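Local coordinates for fiber protein (Human adenovirus 14, PDB 3F0Y) that forms the trimeric knob at the tip of the viral fiber and probably takes part in attachment to cell receptors, among species B knobs CD46, at residues 13-21 with 99-107; 31-42 with 55-65. One frame throughout, in Å; residues are numbered along the deposited sequence.

Contact 1: residues 13-21 with 99-107; sequences NINTLWTGV and LNHKSGQNM
This is a strand-to-loop contact, made chiefly by Trp18 with Asn100 and Asn106. Strand 16-18, outermost in its four-stranded sheet within this chain, joins the long connection carrying the turn at 103-106. The backbones share one antiparallel bridge, a hydrogen-bonded pair of Trp18 and Asn100. Trp18 N gives a nearly straight bond to Asn100 O at 2.8 Å, and Asn100 N bonds back to Trp18 O.

The indole of Trp18 returns over the turn because CG sits between its own backbone N and carbonyl carbon (chi1 75°). Its NE1 reaches Asn106 O at 3.1 Å, from above the carbonyl plane. Ser103 N comes to the same oxygen from the opposite face and helps close a type II' turn. Thr16 CG2 and Lys102 CB lie toward the rim of one indole face. Gly20 CA lies over the centre of the other. Beyond the ring, Val21 N bonds Gln105 O at 2.8 Å. Leu99 CD2 presses on Thr19 CG2 at 3.4 Å, tighter than usual for carbons.

At the other end, His101 ND1 donates to Thr16 O at 2.8 Å, with the oxygen in the ring plane. Ile14 CA stands over a ring face in a CH-pi contact, 3.6 Å from the His101 centroid. Lys102 bends at its last torsion (chi4 63°), and its NZ bonds Gly104 O at 2.7 Å. That ammonium also makes a salt bridge to Asp207 of the second subunit, and Thr16 OG1 bonds Ala50 N there. One side of the contact is thus part of the trimer interface.

His101 NE2 pairs with the backbone N of Thr113. With ND1 donating and NE2 facing an N-H, the imidazole is probably neutral, carries its proton on ND1, and is fixed in rotation at both nitrogens.

Contact 2: residues 31-42 with 55-65; sequences MDSSESNDCKLI and FVYVIGVSNNF
Ile42 packs tightly on the ring of Tyr57. Its CB lies over one ring face, 3.6 Å from the centroid, and CG2 comes to 3.3 Å from Tyr57 CE1. The Tyr57 ring comes to lie against Ile42, across the strands, because CG sits between the backbone N and the carbonyl carbon (chi1 60°). Ile42 CG1 also touches Ile59 CD1 on this face of the sheet. On the face of Cys39, Leu41 and Val58, Leu41 CD1 touches both Val56 CG2 and Val58 CG1. Trp177 of strand 171-180 packs there, so this side faces the second sheet of the knob.

These residues belong to the antiparallel hairpin of strands 39-48 and 51-60. Lys40 and Ile42 form hydrogen-bonded pairs with Ile59 and Tyr57. Toward the open end, Asp38 and Cys39 both face Cys28 in a classic beta bulge. Asp38 O takes two bonds from one face of its plane, from Ser62 N at 2.9 Å and Val61 N at 3.0 Å. Ser62 is the N-cap of the short helix 63-66, its OG accepting from Phe65 N. The Phe65 ring carries Cys39 CB over a face and meets Met31 SD at its edge, a Met-aromatic contact 5.3 Å from the centroid. Met31 CE packs closely here too, 3.6 Å from Phe65 CB, and also touches Asn64 CB.

Packing is looser at the surface. Exposed Val61 offers CG2 to Lys40 CG at 3.9 Å, while Lys40 NZ bonds Pro23 O and Asn22 OD1. At the helix end, a single water joins Ser33 OG to Asn64 ND2, 2.9 Å from the amide nitrogen.

Overall arrangement
From the N terminus, the chain first lays down segment 13-21, the first half of contact 1. It then runs through the loop 31-38 into strand 39-48, turns, and comes back along strand 51-60. There contact 2 pairs the open end of the hairpin, with 12 residues, mostly strand, between its segments. Only after strand 73-82 does segment 99-107 arrive and close contact 1, so contact 2 is nested inside that larger loop. The centres are about 20 Å apart, yet strands 16-18 and 39-48 are neighbours in one sheet. Thr19 touches Leu41 and Ile42 where the contacts meet. Contact 1 ties the sheet's edge to a distant connection, contact 2 its middle strands. Both touch the second subunit.

Contact 1: residues 13-21 with 99-107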
loop_
_atom_site.group_PDB
_atom_site.type_symbol
_atom_site.label_atom_id
_atom_site.label_comp_id
_atom_site.label_asym_id
_atom_site.label_seq_id
_atom_site.Cartn_x
_atom_site.Cartn_y
_atom_site.Cartn_z
ATOM N N ASN A 13 -18.987 7.920 -6.641
ATOM C CA ASN A 13 -18.153 8.689 -7.564
ATOM C C ASN A 13 -17.509 9.927 -6.936
ATOM O O ASN A 13 -16.420 10.327 -7.351
ATOM C CB ASN A 13 -18.959 9.108 -8.797
ATOM C CG ASN A 13 -19.328 7.934 -9.689
ATOM O OD1 ASN A 13 -18.538 7.008 -9.883
ATOM N ND2 ASN A 13 -20.533 7.972 -10.244
ATOM N N ILE A 14 -18.172 10.528 -5.947
ATOM C CA ILE A 14 -17.627 11.709 -5.263
ATOM C C ILE A 14 -16.559 11.395 -4.203
ATOM O O ILE A 14 -15.959 12.315 -3.652
ATOM C CB ILE A 14 -18.734 12.598 -4.631
ATOM C CG1 ILE A 14 -19.510 11.850 -3.541
ATOM C CG2 ILE A 14 -19.678 13.109 -5.712
ATOM C CD1 ILE A 14 -20.083 12.756 -2.470
ATOM N N ASN A 15 -16.329 10.113 -3.917
ATOM C CA ASN A 15 -15.229 9.706 -3.033
ATOM C C ASN A 15 -13.885 9.673 -3.760
ATOM O O ASN A 15 -12.847 9.480 -3.130
ATOM C CB ASN A 15 -15.498 8.333 -2.404
ATOM C CG ASN A 15 -16.582 8.374 -1.343
ATOM O OD1 ASN A 15 -16.631 9.288 -0.519
ATOM N ND2 ASN A 15 -17.449 7.369 -1.349
ATOM N N THR A 16 -13.918 9.847 -5.080
ATOM C CA THR A 16 -12.717 9.905 -5.904
ATOM C C THR A 16 -12.540 11.307 -6.480
ATOM O O THR A 16 -13.497 11.916 -6.949
ATOM C CB THR A 16 -12.799 8.903 -7.072
ATOM O OG1 THR A 16 -12.759 7.568 -6.559
ATOM C CG2 THR A 16 -11.646 9.101 -8.049
ATOM N N LEU A 17 -11.311 11.811 -6.415
ATOM C CA LEU A 17 -10.913 13.028 -7.109
ATOM C C LEU A 17 -9.712 12.646 -7.959
ATOM O O LEU A 17 -8.673 12.269 -7.420
ATOM C CB LEU A 17 -10.540 14.118 -6.101
ATOM C CG LEU A 17 -10.206 15.504 -6.652
ATOM C CD1 LEU A 17 -11.387 16.085 -7.416
ATOM C CD2 LEU A 17 -9.786 16.434 -5.520
ATOM N N TRP A 18 -9.853 12.713 -9.281
ATOM C CA TRP A 18 -8.814 12.183 -10.164
ATOM C C TRP A 18 -8.666 12.927 -11.490
ATOM O O TRP A 18 -9.416 13.856 -11.785
ATOM C CB TRP A 18 -9.037 10.675 -10.386
ATOM C CG TRP A 18 -10.163 10.292 -11.310
ATOM C CD1 TRP A 18 -11.189 11.079 -11.742
ATOM C CD2 TRP A 18 -10.382 8.999 -11.890
ATOM N NE1 TRP A 18 -12.019 10.367 -12.569
ATOM C CE2 TRP A 18 -11.552 9.084 -12.672
ATOM C CE3 TRP A 18 -9.697 7.780 -11.828
ATOM C CZ2 TRP A 18 -12.056 7.995 -13.387
ATOM C CZ3 TRP A 18 -10.197 6.697 -12.538
ATOM C CH2 TRP A 18 -11.368 6.814 -13.308
ATOM N N THR A 19 -7.676 12.501 -12.271
ATOM C CA THR A 19 -7.376 13.078 -13.580
ATOM C C THR A 19 -8.138 12.390 -14.710
ATOM O O THR A 19 -8.130 12.866 -15.847
ATOM C CB THR A 19 -5.882 12.910 -13.901
ATOM O OG1 THR A 19 -5.539 11.521 -13.814
ATOM C CG2 THR A 19 -5.027 13.708 -12.932
ATOM N N GLY A 20 -8.773 11.261 -14.400
ATOM C CA GLY A 20 -9.349 10.387 -15.413
ATOM C C GLY A 20 -8.296 9.409 -15.901
ATOM O O GLY A 20 -7.103 9.583 -15.630
ATOM N N VAL A 21 -8.737 8.381 -16.618
ATOM C CA VAL A 21 -7.840 7.344 -17.122
ATOM C C VAL A 21 -7.309 7.712 -18.507
ATOM O O VAL A 21 -8.085 8.021 -19.411
ATOM C CB VAL A 21 -8.556 5.981 -17.208
ATOM C CG1 VAL A 21 -7.604 4.904 -17.701
ATOM C CG2 VAL A 21 -9.138 5.602 -15.856
ATOM N N LEU A 99 -8.588 18.559 -11.311
ATOM C CA LEU A 99 -9.138 17.256 -10.969
ATOM C C LEU A 99 -10.649 17.378 -10.819
ATOM O O LEU A 99 -11.168 18.452 -10.506
ATOM C CB LEU A 99 -8.540 16.740 -9.659
ATOM C CG LEU A 99 -7.018 16.608 -9.588
ATOM C CD1 LEU A 99 -6.583 16.342 -8.153
ATOM C CD2 LEU A 99 -6.521 15.509 -10.520
ATOM N N ASN A 100 -11.346 16.274 -11.051
ATOM C CA ASN A 100 -12.774 16.190 -10.773
ATOM C C ASN A 100 -13.122 14.765 -10.350
ATOM O O ASN A 100 -12.240 13.909 -10.244
ATOM C CB ASN A 100 -13.589 16.632 -11.994
ATOM C CG ASN A 100 -14.915 17.282 -11.612
ATOM O OD1 ASN A 100 -15.744 16.675 -10.934
ATOM N ND2 ASN A 100 -15.117 18.517 -12.051
ATOM N N HIS A 101 -14.403 14.517 -10.101
ATOM C CA HIS A 101 -14.857 13.218 -9.620
ATOM C C HIS A 101 -14.872 12.153 -10.709
ATOM O O HIS A 101 -14.657 12.446 -11.886
ATOM C CB HIS A 101 -16.247 13.353 -8.996
ATOM C CG HIS A 101 -16.260 14.165 -7.740
ATOM N ND1 HIS A 101 -15.396 13.922 -6.695
ATOM C CD2 HIS A 101 -17.034 15.205 -7.355
ATOM C CE1 HIS A 101 -15.634 14.782 -5.722
ATOM N NE2 HIS A 101 -16.623 15.571 -6.098
ATOM N N LYS A 102 -15.114 10.912 -10.296
ATOM C CA LYS A 102 -15.210 9.790 -11.220
ATOM C C LYS A 102 -16.475 9.896 -12.066
ATOM O O LYS A 102 -17.559 10.159 -11.551
ATOM C CB LYS A 102 -15.203 8.458 -10.460
ATOM C CG LYS A 102 -15.262 7.226 -11.358
ATOM C CD LYS A 102 -15.185 5.940 -10.553
ATOM C CE LYS A 102 -15.661 4.738 -11.360
ATOM N NZ LYS A 102 -14.811 4.470 -12.551
ATOM N N SER A 103 -16.311 9.703 -13.369
ATOM C CA SER A 103 -17.430 9.583 -14.295
ATOM C C SER A 103 -17.038 8.542 -15.333
ATOM O O SER A 103 -16.500 8.871 -16.391
ATOM C CB SER A 103 -17.737 10.927 -14.955
ATOM O OG SER A 103 -18.782 10.796 -15.902
ATOM N N GLY A 104 -17.293 7.278 -15.010
ATOM C CA GLY A 104 -16.753 6.173 -15.788
ATOM C C GLY A 104 -15.234 6.181 -15.696
ATOM O O GLY A 104 -14.675 6.281 -14.600
ATOM N N GLN A 105 -14.568 6.105 -16.845
ATOM C CA GLN A 105 -13.105 6.154 -16.908
ATOM C C GLN A 105 -12.576 7.583 -17.045
ATOM O O GLN A 105 -11.367 7.791 -17.188
ATOM C CB GLN A 105 -12.602 5.306 -18.081
ATOM C CG GLN A 105 -13.004 3.842 -18.001
ATOM C CD GLN A 105 -12.400 3.137 -16.804
ATOM O OE1 GLN A 105 -13.116 2.601 -15.957
ATOM N NE2 GLN A 105 -11.077 3.144 -16.720
ATOM N N ASN A 106 -13.478 8.559 -16.986
ATOM C CA ASN A 106 -13.142 9.959 -17.211
ATOM C C ASN A 106 -13.454 10.806 -15.991
ATOM O O ASN A 106 -14.006 10.315 -15.006
ATOM C CB ASN A 106 -13.932 10.487 -18.409
ATOM C CG ASN A 106 -13.772 9.621 -19.639
ATOM O OD1 ASN A 106 -12.671 9.168 -19.956
ATOM N ND2 ASN A 106 -14.874 9.385 -20.342
ATOM N N MET A 107 -13.096 12.083 -16.065
ATOM C CA MET A 107 -13.455 13.044 -15.031
ATOM C C MET A 107 -14.896 13.500 -15.224
ATOM O O MET A 107 -15.380 13.592 -16.354
ATOM C CB MET A 107 -12.544 14.267 -15.096
ATOM C CG MET A 107 -11.089 13.983 -14.818
ATOM S SD MET A 107 -10.109 15.492 -14.859
ATOM C CE MET A 107 -10.091 15.824 -16.619
HETATM O O HOH W 1 -18.804 6.340 -12.698
#

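Contact 2: residues 31-42 with 55-65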
loop_
_atom_site.group_PDB
_atom_site.type_symbol
_atom_site.label_atom_id
_atom_site.label_comp_id
_atom_site.label_asym_id
_atom_site.label_seq_id
_atom_site.Cartn_x
_atom_site.Cartn_y
_atom_site.Cartn_z
ATOM N N MET A 31 8.712 18.719 -16.905
ATOM C CA MET A 31 10.077 19.235 -17.029
ATOM C C MET A 31 10.110 20.760 -17.104
ATOM O O MET A 31 9.230 21.382 -17.704
ATOM C CB MET A 31 10.754 18.655 -18.268
ATOM C CG MET A 31 10.803 17.142 -18.292
ATOM S SD MET A 31 11.724 16.507 -19.700
ATOM C CE MET A 31 10.706 17.049 -21.064
ATOM N N ASP A 32 11.139 21.349 -16.501
ATOM C CA ASP A 32 11.326 22.800 -16.522
ATOM C C ASP A 32 11.653 23.273 -17.941
ATOM O O ASP A 32 11.191 24.334 -18.372
ATOM C CB ASP A 32 12.442 23.213 -15.551
ATOM C CG ASP A 32 12.291 24.647 -15.050
ATOM O OD1 ASP A 32 11.872 25.526 -15.832
ATOM O OD2 ASP A 32 12.601 24.894 -13.864
ATOM N N SER A 33 12.431 22.472 -18.666
ATOM C CA SER A 33 12.817 22.790 -20.043
ATOM C C SER A 33 11.636 22.812 -21.021
ATOM O O SER A 33 11.722 23.439 -22.076
ATOM C CB SER A 33 13.868 21.796 -20.543
ATOM O OG SER A 33 13.336 20.484 -20.620
ATOM N N SER A 34 10.545 22.128 -20.674
ATOM C CA SER A 34 9.356 22.090 -21.525
ATOM C C SER A 34 8.638 23.437 -21.551
ATOM O O SER A 34 8.663 24.182 -20.570
ATOM C CB SER A 34 8.390 21.003 -21.049
ATOM O OG SER A 34 8.981 19.723 -21.155
ATOM N N GLU A 35 8.011 23.742 -22.683
ATOM C CA GLU A 35 7.228 24.970 -22.843
ATOM C C GLU A 35 5.734 24.690 -23.038
ATOM O O GLU A 35 4.937 25.614 -23.207
ATOM C CB GLU A 35 7.784 25.786 -24.008
ATOM C CG GLU A 35 9.158 26.364 -23.709
ATOM C CD GLU A 35 9.868 26.883 -24.938
ATOM O OE1 GLU A 35 9.197 27.399 -25.856
ATOM O OE2 GLU A 35 11.109 26.775 -24.979
ATOM N N SER A 36 5.368 23.410 -23.011
ATOM C CA SER A 36 3.974 22.978 -23.012
ATOM C C SER A 36 3.908 21.645 -22.268
ATOM O O SER A 36 4.931 21.158 -21.782
ATOM C CB SER A 36 3.456 22.836 -24.444
ATOM O OG SER A 36 4.190 21.861 -25.162
ATOM N N ASN A 37 2.714 21.061 -22.171
ATOM C CA ASN A 37 2.546 19.782 -21.480
ATOM C C ASN A 37 3.379 18.695 -22.146
ATOM O O ASN A 37 3.338 18.536 -23.367
ATOM C CB ASN A 37 1.073 19.362 -21.442
ATOM C CG ASN A 37 0.224 20.273 -20.574
ATOM O OD1 ASN A 37 0.732 21.182 -19.918
ATOM N ND2 ASN A 37 -1.083 20.033 -20.570
ATOM N N ASP A 38 4.133 17.956 -21.334
ATOM C CA ASP A 38 5.069 16.948 -21.841
ATOM C C ASP A 38 4.724 15.513 -21.424
ATOM O O ASP A 38 5.401 14.572 -21.839
ATOM C CB ASP A 38 6.508 17.296 -21.425
ATOM C CG ASP A 38 6.659 17.527 -19.925
ATOM O OD1 ASP A 38 5.754 17.146 -19.151
ATOM O OD2 ASP A 38 7.689 18.100 -19.520
ATOM N N CYS A 39 3.680 15.342 -20.615
ATOM C CA CYS A 39 3.285 14.012 -20.154
ATOM C C CYS A 39 1.854 13.978 -19.632
ATOM O O CYS A 39 1.218 15.018 -19.439
ATOM C CB CYS A 39 4.234 13.524 -19.054
ATOM S SG CYS A 39 4.103 14.444 -17.509
ATOM N N LYS A 40 1.357 12.766 -19.412
ATOM C CA LYS A 40 0.075 12.554 -18.755
ATOM C C LYS A 40 0.335 12.154 -17.306
ATOM O O LYS A 40 0.930 11.107 -17.049
ATOM C CB LYS A 40 -0.716 11.449 -19.451
ATOM C CG LYS A 40 -0.921 11.650 -20.941
ATOM C CD LYS A 40 -1.568 10.425 -21.563
ATOM C CE LYS A 40 -1.596 10.514 -23.080
ATOM N NZ LYS A 40 -2.385 9.403 -23.676
ATOM N N LEU A 41 -0.087 12.998 -16.368
ATOM C CA LEU A 41 -0.063 12.644 -14.953
ATOM C C LEU A 41 -1.380 11.954 -14.638
ATOM O O LEU A 41 -2.449 12.550 -14.784
ATOM C CB LEU A 41 0.109 13.887 -14.076
ATOM C CG LEU A 41 0.176 13.662 -12.560
ATOM C CD1 LEU A 41 1.436 12.896 -12.178
ATOM C CD2 LEU A 41 0.111 14.990 -11.820
ATOM N N ILE A 42 -1.299 10.690 -14.233
ATOM C CA ILE A 42 -2.467 9.941 -13.796
ATOM C C ILE A 42 -2.477 9.975 -12.270
ATOM O O ILE A 42 -1.610 9.387 -11.626
ATOM C CB ILE A 42 -2.443 8.480 -14.299
ATOM C CG1 ILE A 42 -2.137 8.420 -15.800
ATOM C CG2 ILE A 42 -3.774 7.798 -14.007
ATOM C CD1 ILE A 42 -3.118 9.184 -16.667
ATOM N N PHE A 55 -2.945 7.527 -5.615
ATOM C CA PHE A 55 -2.546 6.535 -6.606
ATOM C C PHE A 55 -2.035 7.306 -7.822
ATOM O O PHE A 55 -2.815 7.975 -8.502
ATOM C CB PHE A 55 -3.781 5.693 -6.944
ATOM C CG PHE A 55 -3.582 4.675 -8.033
ATOM C CD1 PHE A 55 -3.161 3.387 -7.730
ATOM C CD2 PHE A 55 -3.888 4.983 -9.356
ATOM C CE1 PHE A 55 -3.012 2.433 -8.728
ATOM C CE2 PHE A 55 -3.737 4.034 -10.359
ATOM C CZ PHE A 55 -3.303 2.758 -10.044
ATOM N N VAL A 56 -0.728 7.241 -8.076
ATOM C CA VAL A 56 -0.108 8.144 -9.049
ATOM C C VAL A 56 0.932 7.482 -9.958
ATOM O O VAL A 56 1.734 6.657 -9.519
ATOM C CB VAL A 56 0.527 9.370 -8.338
ATOM C CG1 VAL A 56 1.722 8.951 -7.484
ATOM C CG2 VAL A 56 0.924 10.441 -9.350
ATOM N N TYR A 57 0.890 7.844 -11.236
ATOM C CA TYR A 57 1.950 7.494 -12.176
ATOM C C TYR A 57 1.957 8.460 -13.349
ATOM O O TYR A 57 1.050 9.283 -13.497
ATOM C CB TYR A 57 1.830 6.043 -12.662
ATOM C CG TYR A 57 0.545 5.690 -13.380
ATOM C CD1 TYR A 57 -0.642 5.518 -12.677
ATOM C CD2 TYR A 57 0.525 5.495 -14.759
ATOM C CE1 TYR A 57 -1.819 5.181 -13.327
ATOM C CE2 TYR A 57 -0.650 5.155 -15.419
ATOM C CZ TYR A 57 -1.818 5.000 -14.696
ATOM O OH TYR A 57 -2.988 4.663 -15.333
ATOM N N VAL A 58 2.999 8.367 -14.166
ATOM C CA VAL A 58 3.160 9.251 -15.309
ATOM C C VAL A 58 3.254 8.443 -16.596
ATOM O O VAL A 58 3.825 7.354 -16.617
ATOM C CB VAL A 58 4.406 10.153 -15.159
ATOM C CG1 VAL A 58 4.307 10.978 -13.888
ATOM C CG2 VAL A 58 5.681 9.329 -15.157
ATOM N N ILE A 59 2.660 8.978 -17.658
ATOM C CA ILE A 59 2.803 8.420 -18.994
ATOM C C ILE A 59 3.404 9.516 -19.864
ATOM O O ILE A 59 2.776 10.550 -20.093
ATOM C CB ILE A 59 1.453 7.963 -19.577
ATOM C CG1 ILE A 59 0.780 6.954 -18.644
ATOM C CG2 ILE A 59 1.648 7.356 -20.962
ATOM C CD1 ILE A 59 -0.640 6.635 -19.021
ATOM N N GLY A 60 4.632 9.294 -20.319
ATOM C CA GLY A 60 5.370 10.304 -21.063
ATOM C C GLY A 60 4.813 10.533 -22.455
ATOM O O GLY A 60 4.313 9.605 -23.093
ATOM N N VAL A 61 4.901 11.777 -22.918
ATOM C CA VAL A 61 4.391 12.159 -24.235
ATOM C C VAL A 61 5.473 12.823 -25.085
ATOM O O VAL A 61 5.720 12.393 -26.211
ATOM C CB VAL A 61 3.177 13.103 -24.109
ATOM C CG1 VAL A 61 2.713 13.568 -25.483
ATOM C CG2 VAL A 61 2.043 12.403 -23.362
ATOM N N SER A 62 6.118 13.858 -24.547
ATOM C CA SER A 62 7.157 14.581 -25.287
ATOM C C SER A 62 8.403 13.715 -25.466
ATOM O O SER A 62 8.702 12.856 -24.632
ATOM C CB SER A 62 7.523 15.901 -24.595
ATOM O OG SER A 62 8.467 15.711 -23.555
ATOM N N ASN A 63 9.123 13.944 -26.561
ATOM C CA ASN A 63 10.342 13.195 -26.844
ATOM C C ASN A 63 11.381 13.366 -25.740
ATOM O O ASN A 63 11.959 12.387 -25.270
ATOM C CB ASN A 63 10.941 13.622 -28.185
ATOM C CG ASN A 63 12.200 12.850 -28.530
ATOM O OD1 ASN A 63 13.271 13.433 -28.708
ATOM N ND2 ASN A 63 12.083 11.527 -28.605
ATOM N N ASN A 64 11.607 14.611 -25.328
ATOM C CA ASN A 64 12.602 14.912 -24.299
ATOM C C ASN A 64 12.299 14.241 -22.964
ATOM O O ASN A 64 13.214 13.783 -22.280
ATOM C CB ASN A 64 12.744 16.426 -24.105
ATOM C CG ASN A 64 13.525 17.091 -25.229
ATOM O OD1 ASN A 64 14.053 16.423 -26.119
ATOM N ND2 ASN A 64 13.606 18.416 -25.186
ATOM N N PHE A 65 11.021 14.182 -22.597
ATOM C CA PHE A 65 10.619 13.492 -21.373
ATOM C C PHE A 65 10.804 11.982 -21.504
ATOM O O PHE A 65 11.342 11.339 -20.603
ATOM C CB PHE A 65 9.170 13.807 -21.004
ATOM C CG PHE A 65 8.744 13.206 -19.698
ATOM C CD1 PHE A 65 9.168 13.757 -18.498
ATOM C CD2 PHE A 65 7.941 12.076 -19.667
ATOM C CE1 PHE A 65 8.788 13.199 -17.285
ATOM C CE2 PHE A 65 7.554 11.511 -18.457
ATOM C CZ PHE A 65 7.977 12.077 -17.264
HETATM O O HOH W 2 12.018 19.803 -23.181
#